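Local coordinates for GTP-binding protein (Sulfolobus solfataricus P2, PDB 2QTF) that hydrolyses GTP specifically and associates with the 50S ribosomal subunit, with a possible role in protein synthesis or ribosome biogenesis, at residues Thr3-Val8 with Ser58-Phe63; Asp46-Ile51 with Arg75-Gly80; Phe63-Pro68 with Asp85-Leu90. All coordinates share one frame; numbering follows the deposited sequence.

Interaction 1: Thr3-Val8 with Ser58-Phe63; sequences TAALFV and STLIIF
Thr3-Val8 and Ser58-Phe63 lie side by side as the two inner strands of the four-stranded parallel sheet in the N-terminal α/β domain, their axes 26° apart. The bonds alternate as in a parallel ladder: Ala5 N gives to Thr59 O, Ile61 N to Ala5 O, and Phe7 N to Ile61 O. Packing is tightest on the face that carries Ala4, Leu6 and Ile61, under helix 13-22. Ile61 holds its long branch extended (chi2 171°), which brings CD1 to 3.4 Å from Ala4 CB, closer than normal van der Waals contact. Ile61 CG2, on the other branch, meets Leu6 CD1 at 3.9 Å. On the reverse face, beneath helix 45-52, Leu60 CD1 comes within 3.5 Å of Phe7 CE2, and the ring stacks with Tyr31 of the neighbouring strand.

The N-terminal end is looser and partly open to solvent, and polar contacts take over there. Ser58 OG donates to Thr3 O (3.0 Å), which also takes the Ser58 amide from above its carbonyl plane. Ser58 N also reaches Thr3 OG1 at 3.0 Å, while this hydroxyl is further bonded to Glu56 O. At the other end the ladder outlasts the regular strands: Phe63 N points almost straight at Phe7 O, 2.7 Å away, with an N-H...O angle of 173°.

Interaction 2: Asp46-Ile51 with Arg75-Gly80; sequences DKLQQI and RRELKG. With ACT (acetate ion), chain I.
A helix pair covering one face of the N-terminal parallel sheet meets here, Leu48 and Ile51 of helix 45-52 packing against Glu77 and Leu78 at the end of helix 68-78. Leu78 CD2 is the central apolar point, 3.8 Å from Leu48 CD1 and 4.1 Å from Ile51 CG2. The two leucine side chains cross at about a right angle, and all three apolar residues also rest on Leu60 of the sheet. With CG anti to the backbone N (chi1 -173°), Leu48 sends its other methyl, CD2, against the aliphatic part of Glu77, 3.8 Å from CG.

Toward solvent the contact becomes polar. Gln49 NE2 lies 3.5 Å from Glu77 OE1 with amide and carboxylate planes 63° apart, and no hydrogen bond joins them. Instead Lys52 links the two, bonding to Gln49 OE1 and forming a salt bridge with Glu77 OE1. The other carboxylate oxygen, Glu77 OE2, receives Arg76 NE at 2.9 Å, so this glutamate is shared by two cations.

The Lys47 chain, bent at chi2 and chi3, curls forward along its own helix, placing NZ 2.7 Å from Gln50 OE1, in the carbonyl plane, and also hydrogen-bonded to Tyr31 OH. A methionine in its place would probably leave the Gln50 carbonyl without its charged donor and its amide free to turn. An acetate, probably from the crystallisation liquor, lies beside both residues; its distance to Gln50 NE2 is too short to be trusted. With helices 45-52 and 68-78 on this face of the sheet and helix 13-22 on the other, the domain is layered as in a three-layer α/β/α sandwich.

Interaction 3: Phe63-Pro68 with Asp85-Leu90; sequences FEQLKP and DKILLL
Leaving its strand, the backbone of Phe63-Leu66 runs past the first turn of helix 86-97, where Lys86 N donates to Glu64 O at 2.9 Å. Asp85, the N-cap of this helix, joins the two segments through its side chain. Its CG sits between the backbone N and the carbonyl carbon (chi1 75°), which turns the carboxylate back over the helix start. Asp85 OD1 caps Leu88 N at 3.1 Å, nearly along its C-O axis, while Asp85 OD2 uses its anti lone pair to take Leu66 N at 2.9 Å. A second partner of OD2 is Tyr114 OH, from helix 101-121. The Leu66 side chain slides past Asp85 in the opposite direction, its CG 3.8 Å from Asp85 CB.

Farther along, the extended Lys86 chain lies over one face of the Phe63 ring in a CH-pi contact, Lys86 CD being 4.2 Å from the ring centroid. Leu89 CD2 touches the ring at its edge, 4.0 Å from Phe63 CD1. Beyond the ring, Lys86 NZ bonds to Gly239 O, linking this helix start to the G domain. Three hydrogen bonds on the buried Asp85 carboxylate, two from backbone N-H groups at or beside the positive end of a helix dipole, would probably favour its ionised form.

How the interactions relate
All three contacts belong to the N-terminal α/β domain. Interaction 1 joins the inner strands of the parallel sheet. Interaction 2, centred about 12 Å away, covers one face: Phe7 CZ packs on Lys47 CG at 3.7 Å, and Leu60 on Leu78. Interaction 3, about 11 Å from interaction 1 and 17 Å from interaction 2, shares Phe63 with interaction 1 at the strand's C-terminal end. Along the chain, interaction 2 alternates with each of the others, whereas interaction 1 closes before interaction 3 opens. Strand 59-62, helix 68-78 and strand 82-84 form a β-α-β unit leading into helix 86-97, whose start touches the GTP-binding domain; interaction 3 thus ties the sheet to the nucleotide-binding half, possibly coupling the two.

Interaction 1: Thr3-Val8 with Ser58-Phe63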
loop_
_atom_site.group_PDB
_atom_site.type_symbol
_atom_site.label_atom_id
_atom_site.label_comp_id
_atom_site.label_asym_id
_atom_site.label_seq_id
_atom_site.Cartn_x
_atom_site.Cartn_y
_atom_site.Cartn_z
ATOM N N THR A 3 16.917 -2.904 -4.157
ATOM C CA THR A 3 17.249 -1.507 -4.365
ATOM C C THR A 3 16.549 -1.131 -5.663
ATOM O O THR A 3 16.481 -1.941 -6.594
ATOM C CB THR A 3 18.787 -1.343 -4.569
ATOM O OG1 THR A 3 19.196 -2.406 -5.425
ATOM C CG2 THR A 3 19.551 -1.608 -3.193
ATOM N N ALA A 4 16.031 0.093 -5.732
ATOM C CA ALA A 4 15.381 0.482 -6.992
ATOM C C ALA A 4 15.960 1.820 -7.438
ATOM O O ALA A 4 16.285 2.684 -6.568
ATOM C CB ALA A 4 13.859 0.611 -6.819
ATOM N N ALA A 5 16.039 1.994 -8.758
ATOM C CA ALA A 5 16.172 3.319 -9.373
ATOM C C ALA A 5 14.733 3.778 -9.754
ATOM O O ALA A 5 14.057 3.041 -10.493
ATOM C CB ALA A 5 17.059 3.225 -10.711
ATOM N N LEU A 6 14.277 4.947 -9.267
ATOM C CA LEU A 6 12.863 5.383 -9.492
ATOM C C LEU A 6 12.844 6.590 -10.457
ATOM O O LEU A 6 13.512 7.578 -10.199
ATOM C CB LEU A 6 12.209 5.734 -8.143
ATOM C CG LEU A 6 10.815 6.391 -8.161
ATOM C CD1 LEU A 6 9.793 5.403 -8.749
ATOM C CD2 LEU A 6 10.473 6.887 -6.679
ATOM N N PHE A 7 12.084 6.503 -11.542
ATOM C CA PHE A 7 11.728 7.663 -12.344
ATOM C C PHE A 7 10.338 8.113 -12.059
ATOM O O PHE A 7 9.367 7.315 -12.213
ATOM C CB PHE A 7 11.820 7.299 -13.847
ATOM C CG PHE A 7 13.216 7.051 -14.282
ATOM C CD1 PHE A 7 13.885 8.005 -15.049
ATOM C CD2 PHE A 7 13.921 5.926 -13.820
ATOM C CE1 PHE A 7 15.199 7.772 -15.434
ATOM C CE2 PHE A 7 15.254 5.705 -14.173
ATOM C CZ PHE A 7 15.894 6.659 -15.003
ATOM N N VAL A 8 10.191 9.387 -11.689
ATOM C CA VAL A 8 8.894 9.909 -11.218
ATOM C C VAL A 8 8.850 11.450 -11.368
ATOM O O VAL A 8 9.878 12.092 -11.151
ATOM C CB VAL A 8 8.651 9.488 -9.685
ATOM C CG1 VAL A 8 9.709 10.065 -8.766
ATOM C CG2 VAL A 8 7.268 9.861 -9.165
ATOM N N SER A 58 18.794 -3.481 -8.192
ATOM C CA SER A 58 18.164 -4.697 -8.615
ATOM C C SER A 58 17.011 -4.437 -9.544
ATOM O O SER A 58 16.676 -5.305 -10.326
ATOM C CB SER A 58 17.718 -5.564 -7.439
ATOM O OG SER A 58 16.735 -4.899 -6.686
ATOM N N THR A 59 16.450 -3.232 -9.525
ATOM C CA THR A 59 15.160 -3.037 -10.195
ATOM C C THR A 59 14.983 -1.612 -10.710
ATOM O O THR A 59 15.301 -0.643 -10.019
ATOM C CB THR A 59 13.950 -3.363 -9.193
ATOM O OG1 THR A 59 14.118 -4.709 -8.696
ATOM C CG2 THR A 59 12.525 -3.131 -9.818
ATOM N N LEU A 60 14.426 -1.518 -11.917
ATOM C CA LEU A 60 14.048 -0.193 -12.465
ATOM C C LEU A 60 12.550 0.040 -12.239
ATOM O O LEU A 60 11.769 -0.805 -12.553
ATOM C CB LEU A 60 14.325 -0.178 -13.965
ATOM C CG LEU A 60 13.866 1.030 -14.760
ATOM C CD1 LEU A 60 14.414 2.327 -14.156
ATOM C CD2 LEU A 60 14.280 0.824 -16.289
ATOM N N ILE A 61 12.176 1.170 -11.635
ATOM C CA ILE A 61 10.773 1.448 -11.446
ATOM C C ILE A 61 10.427 2.776 -12.117
ATOM O O ILE A 61 11.072 3.783 -11.836
ATOM C CB ILE A 61 10.387 1.481 -9.901
ATOM C CG1 ILE A 61 10.737 0.107 -9.271
ATOM C CG2 ILE A 61 8.854 1.790 -9.725
ATOM C CD1 ILE A 61 10.614 0.115 -7.724
ATOM N N ILE A 62 9.437 2.745 -12.999
ATOM C CA ILE A 62 9.011 3.953 -13.712
ATOM C C ILE A 62 7.595 4.280 -13.269
ATOM O O ILE A 62 6.675 3.491 -13.426
ATOM C CB ILE A 62 9.173 3.756 -15.223
ATOM C CG1 ILE A 62 10.717 3.593 -15.584
ATOM C CG2 ILE A 62 8.559 4.964 -15.939
ATOM C CD1 ILE A 62 10.907 2.951 -16.950
ATOM N N PHE A 63 7.419 5.423 -12.624
ATOM C CA PHE A 63 6.107 5.738 -12.146
ATOM C C PHE A 63 5.242 6.347 -13.237
ATOM O O PHE A 63 4.924 7.503 -13.139
ATOM C CB PHE A 63 6.188 6.610 -10.876
ATOM C CG PHE A 63 4.951 6.517 -10.011
ATOM C CD1 PHE A 63 4.643 5.347 -9.296
ATOM C CD2 PHE A 63 4.041 7.588 -9.970
ATOM C CE1 PHE A 63 3.450 5.300 -8.503
ATOM C CE2 PHE A 63 2.882 7.564 -9.175
ATOM C CZ PHE A 63 2.581 6.437 -8.440
#

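Interaction 2: Asp46-Ile51 with Arg75-Gly80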
loop_
_atom_site.group_PDB
_atom_site.type_symbol
_atom_site.label_atom_id
_atom_site.label_comp_id
_atom_site.label_asym_id
_atom_site.label_seq_id
_atom_site.Cartn_x
_atom_site.Cartn_y
_atom_site.Cartn_z
ATOM N N ASP A 46 21.636 5.833 -22.295
ATOM C CA ASP A 46 22.813 5.774 -21.447
ATOM C C ASP A 46 22.425 5.508 -19.954
ATOM O O ASP A 46 23.104 4.747 -19.276
ATOM C CB ASP A 46 23.642 7.061 -21.499
ATOM C CG ASP A 46 22.836 8.342 -21.270
ATOM O OD1 ASP A 46 21.651 8.401 -20.865
ATOM O OD2 ASP A 46 23.439 9.415 -21.482
ATOM N N LYS A 47 21.366 6.141 -19.464
ATOM C CA LYS A 47 20.898 5.792 -18.115
ATOM C C LYS A 47 20.521 4.292 -18.006
ATOM O O LYS A 47 20.794 3.585 -17.011
ATOM C CB LYS A 47 19.735 6.769 -17.734
ATOM C CG LYS A 47 19.350 6.621 -16.314
ATOM C CD LYS A 47 20.488 6.726 -15.310
ATOM C CE LYS A 47 21.016 8.157 -15.114
ATOM N NZ LYS A 47 22.011 8.258 -13.883
ATOM N N LEU A 48 19.870 3.794 -19.029
ATOM C CA LEU A 48 19.515 2.362 -19.040
ATOM C C LEU A 48 20.765 1.471 -18.950
ATOM O O LEU A 48 20.769 0.425 -18.282
ATOM C CB LEU A 48 18.719 2.065 -20.314
ATOM C CG LEU A 48 18.086 0.645 -20.446
ATOM C CD1 LEU A 48 17.267 0.444 -19.063
ATOM C CD2 LEU A 48 17.104 0.734 -21.602
ATOM N N GLN A 49 21.838 1.884 -19.634
ATOM C CA GLN A 49 23.106 1.113 -19.604
ATOM C C GLN A 49 23.714 1.198 -18.246
ATOM O O GLN A 49 24.256 0.201 -17.733
ATOM C CB GLN A 49 24.184 1.556 -20.655
ATOM C CG GLN A 49 23.686 1.468 -22.097
ATOM C CD GLN A 49 23.088 0.152 -22.446
ATOM O OE1 GLN A 49 23.677 -0.896 -22.199
ATOM N NE2 GLN A 49 21.881 0.167 -23.008
ATOM N N GLN A 50 23.617 2.326 -17.607
ATOM C CA GLN A 50 24.181 2.414 -16.279
ATOM C C GLN A 50 23.461 1.474 -15.325
ATOM O O GLN A 50 24.068 0.748 -14.515
ATOM C CB GLN A 50 23.973 3.839 -15.684
ATOM C CG GLN A 50 25.025 4.797 -16.004
ATOM C CD GLN A 50 24.564 6.220 -15.867
ATOM O OE1 GLN A 50 23.892 6.558 -14.911
ATOM N NE2 GLN A 50 24.904 7.067 -16.865
ATOM N N ILE A 51 22.144 1.549 -15.352
ATOM C CA ILE A 51 21.292 0.634 -14.466
ATOM C C ILE A 51 21.466 -0.801 -14.809
ATOM O O ILE A 51 21.658 -1.620 -13.884
ATOM C CB ILE A 51 19.827 1.025 -14.624
ATOM C CG1 ILE A 51 19.675 2.441 -14.028
ATOM C CG2 ILE A 51 18.823 -0.090 -13.997
ATOM C CD1 ILE A 51 18.415 3.192 -14.550
ATOM N N ARG A 75 13.134 -4.660 -20.965
ATOM C CA ARG A 75 13.398 -5.992 -20.375
ATOM C C ARG A 75 14.544 -6.677 -21.078
ATOM O O ARG A 75 15.309 -7.403 -20.449
ATOM C CB ARG A 75 12.178 -6.918 -20.510
ATOM C CG ARG A 75 10.998 -6.446 -19.589
ATOM C CD ARG A 75 9.782 -7.401 -19.889
ATOM N NE ARG A 75 8.672 -7.147 -18.939
ATOM C CZ ARG A 75 7.450 -7.670 -19.105
ATOM N NH1 ARG A 75 7.220 -8.411 -20.199
ATOM N NH2 ARG A 75 6.519 -7.487 -18.151
ATOM N N ARG A 76 14.632 -6.473 -22.400
ATOM C CA ARG A 76 15.826 -7.031 -23.148
ATOM C C ARG A 76 17.139 -6.455 -22.643
ATOM O O ARG A 76 18.002 -7.208 -22.231
ATOM C CB ARG A 76 15.696 -6.798 -24.673
ATOM C CG ARG A 76 16.969 -7.405 -25.436
ATOM C CD ARG A 76 16.942 -6.888 -26.931
ATOM N NE ARG A 76 17.065 -5.424 -27.006
ATOM C CZ ARG A 76 16.118 -4.605 -27.426
ATOM N NH1 ARG A 76 14.911 -5.037 -27.806
ATOM N NH2 ARG A 76 16.379 -3.342 -27.448
ATOM N N GLU A 77 17.244 -5.140 -22.535
ATOM C CA GLU A 77 18.466 -4.524 -22.126
ATOM C C GLU A 77 18.856 -4.923 -20.720
ATOM O O GLU A 77 20.042 -5.055 -20.429
ATOM C CB GLU A 77 18.269 -3.015 -22.091
ATOM C CG GLU A 77 18.051 -2.417 -23.424
ATOM C CD GLU A 77 19.113 -2.896 -24.454
ATOM O OE1 GLU A 77 20.354 -2.763 -24.182
ATOM O OE2 GLU A 77 18.659 -3.497 -25.480
ATOM N N LEU A 78 17.852 -5.122 -19.840
ATOM C CA LEU A 78 18.109 -5.272 -18.405
ATOM C C LEU A 78 18.577 -6.648 -18.145
ATOM O O LEU A 78 19.079 -6.901 -17.051
ATOM C CB LEU A 78 16.875 -4.940 -17.550
ATOM C CG LEU A 78 16.669 -3.428 -17.453
ATOM C CD1 LEU A 78 15.507 -3.096 -16.503
ATOM C CD2 LEU A 78 17.916 -2.697 -17.029
ATOM N N LYS A 79 18.394 -7.529 -19.130
ATOM C CA LYS A 79 18.950 -8.905 -19.096
ATOM C C LYS A 79 18.704 -9.563 -17.738
ATOM O O LYS A 79 19.623 -9.677 -16.962
ATOM C CB LYS A 79 20.457 -8.877 -19.295
ATOM C CG LYS A 79 20.870 -8.794 -20.763
ATOM C CD LYS A 79 21.882 -9.932 -21.132
ATOM C CE LYS A 79 23.138 -9.890 -20.238
ATOM N NZ LYS A 79 23.697 -11.246 -19.829
ATOM N N GLY A 80 17.474 -9.867 -17.394
ATOM C CA GLY A 80 17.325 -10.375 -16.061
ATOM C C GLY A 80 16.665 -9.436 -15.063
ATOM O O GLY A 80 15.561 -9.804 -14.577
HETATM C C ACT I . 24.417 10.281 -16.348
HETATM O O ACT I . 24.374 11.347 -16.767
HETATM O OXT ACT I . 23.900 9.171 -17.091
HETATM C CH3 ACT I . 25.061 10.578 -15.078
#

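Interaction 3: Phe63-Pro68 with Asp85-Leu90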
loop_
_atom_site.group_PDB
_atom_site.type_symbol
_atom_site.label_atom_id
_atom_site.label_comp_id
_atom_site.label_asym_id
_atom_site.label_seq_id
_atom_site.Cartn_x
_atom_site.Cartn_y
_atom_site.Cartn_z
ATOM N N PHE A 63 7.419 5.423 -12.624
ATOM C CA PHE A 63 6.107 5.738 -12.146
ATOM C C PHE A 63 5.242 6.347 -13.237
ATOM O O PHE A 63 4.924 7.503 -13.139
ATOM C CB PHE A 63 6.188 6.610 -10.876
ATOM C CG PHE A 63 4.951 6.517 -10.011
ATOM C CD1 PHE A 63 4.643 5.347 -9.296
ATOM C CD2 PHE A 63 4.041 7.588 -9.970
ATOM C CE1 PHE A 63 3.450 5.300 -8.503
ATOM C CE2 PHE A 63 2.882 7.564 -9.175
ATOM C CZ PHE A 63 2.581 6.437 -8.440
ATOM N N GLU A 64 4.834 5.547 -14.221
ATOM C CA GLU A 64 3.992 5.946 -15.345
ATOM C C GLU A 64 3.445 4.638 -15.851
ATOM O O GLU A 64 3.950 3.576 -15.475
ATOM C CB GLU A 64 4.876 6.513 -16.488
ATOM C CG GLU A 64 4.566 7.956 -16.909
ATOM C CD GLU A 64 3.093 8.247 -17.225
ATOM O OE1 GLU A 64 2.751 9.460 -17.227
ATOM O OE2 GLU A 64 2.277 7.304 -17.457
ATOM N N GLN A 65 2.530 4.663 -16.801
ATOM C CA GLN A 65 2.178 3.461 -17.443
ATOM C C GLN A 65 2.991 3.316 -18.725
ATOM O O GLN A 65 2.843 4.177 -19.638
ATOM C CB GLN A 65 0.655 3.425 -17.668
ATOM C CG GLN A 65 0.151 2.141 -18.287
ATOM C CD GLN A 65 -1.389 2.105 -18.421
ATOM O OE1 GLN A 65 -2.107 2.814 -17.684
ATOM N NE2 GLN A 65 -1.897 1.286 -19.387
ATOM N N LEU A 66 3.772 2.239 -18.856
ATOM C CA LEU A 66 4.661 1.994 -20.058
ATOM C C LEU A 66 3.865 1.341 -21.142
ATOM O O LEU A 66 3.020 0.499 -20.872
ATOM C CB LEU A 66 5.918 1.079 -19.780
ATOM C CG LEU A 66 6.978 1.648 -18.897
ATOM C CD1 LEU A 66 8.118 0.642 -18.584
ATOM C CD2 LEU A 66 7.506 3.045 -19.468
ATOM N N LYS A 67 4.122 1.755 -22.391
ATOM C CA LYS A 67 3.671 1.043 -23.566
ATOM C C LYS A 67 4.360 -0.283 -23.716
ATOM O O LYS A 67 5.511 -0.476 -23.309
ATOM C CB LYS A 67 3.935 1.867 -24.840
ATOM C CG LYS A 67 3.235 3.175 -24.776
ATOM C CD LYS A 67 3.494 3.935 -26.071
ATOM C CE LYS A 67 2.933 5.313 -25.997
ATOM N NZ LYS A 67 3.615 5.970 -27.134
ATOM N N PRO A 68 3.685 -1.207 -24.380
ATOM C CA PRO A 68 4.300 -2.497 -24.598
ATOM C C PRO A 68 5.679 -2.461 -25.242
ATOM O O PRO A 68 6.567 -3.269 -24.854
ATOM C CB PRO A 68 3.295 -3.211 -25.504
ATOM C CG PRO A 68 1.900 -2.577 -25.003
ATOM C CD PRO A 68 2.263 -1.141 -24.875
ATOM N N ASP A 85 6.421 -0.837 -14.051
ATOM C CA ASP A 85 5.812 0.472 -14.247
ATOM C C ASP A 85 4.780 0.689 -13.102
ATOM O O ASP A 85 4.752 -0.058 -12.093
ATOM C CB ASP A 85 5.216 0.621 -15.672
ATOM C CG ASP A 85 3.904 -0.142 -15.879
ATOM O OD1 ASP A 85 3.584 -1.022 -15.019
ATOM O OD2 ASP A 85 3.243 0.110 -16.923
ATOM N N LYS A 86 3.910 1.693 -13.248
ATOM C CA LYS A 86 3.064 2.032 -12.096
ATOM C C LYS A 86 2.043 0.926 -11.786
ATOM O O LYS A 86 1.778 0.654 -10.609
ATOM C CB LYS A 86 2.210 3.284 -12.397
ATOM C CG LYS A 86 1.267 3.612 -11.213
ATOM C CD LYS A 86 0.563 4.975 -11.562
ATOM C CE LYS A 86 -0.531 5.271 -10.538
ATOM N NZ LYS A 86 -1.690 6.180 -11.096
ATOM N N ILE A 87 1.545 0.296 -12.824
ATOM C CA ILE A 87 0.620 -0.847 -12.685
ATOM C C ILE A 87 1.304 -2.038 -12.015
ATOM O O ILE A 87 0.774 -2.564 -11.092
ATOM C CB ILE A 87 -0.085 -1.212 -14.016
ATOM C CG1 ILE A 87 -0.969 0.003 -14.397
ATOM C CG2 ILE A 87 -0.792 -2.563 -13.961
ATOM C CD1 ILE A 87 -2.077 -0.272 -15.160
ATOM N N LEU A 88 2.423 -2.474 -12.543
ATOM C CA LEU A 88 3.120 -3.630 -11.979
ATOM C C LEU A 88 3.623 -3.315 -10.551
ATOM O O LEU A 88 3.635 -4.215 -9.697
ATOM C CB LEU A 88 4.279 -4.035 -12.915
ATOM C CG LEU A 88 3.880 -4.681 -14.278
ATOM C CD1 LEU A 88 5.190 -5.163 -14.992
ATOM C CD2 LEU A 88 2.873 -5.800 -14.078
ATOM N N LEU A 89 3.990 -2.077 -10.260
ATOM C CA LEU A 89 4.402 -1.718 -8.906
ATOM C C LEU A 89 3.242 -1.904 -7.935
ATOM O O LEU A 89 3.388 -2.417 -6.799
ATOM C CB LEU A 89 4.969 -0.246 -8.849
ATOM C CG LEU A 89 5.203 0.352 -7.414
ATOM C CD1 LEU A 89 6.362 -0.340 -6.766
ATOM C CD2 LEU A 89 5.429 1.928 -7.325
ATOM N N LEU A 90 2.077 -1.371 -8.289
ATOM C CA LEU A 90 0.948 -1.474 -7.304
ATOM C C LEU A 90 0.544 -2.938 -7.201
ATOM O O LEU A 90 0.146 -3.365 -6.102
ATOM C CB LEU A 90 -0.308 -0.664 -7.778
ATOM C CG LEU A 90 -0.041 0.837 -7.832
ATOM C CD1 LEU A 90 -1.153 1.723 -8.526
ATOM C CD2 LEU A 90 0.299 1.390 -6.502
#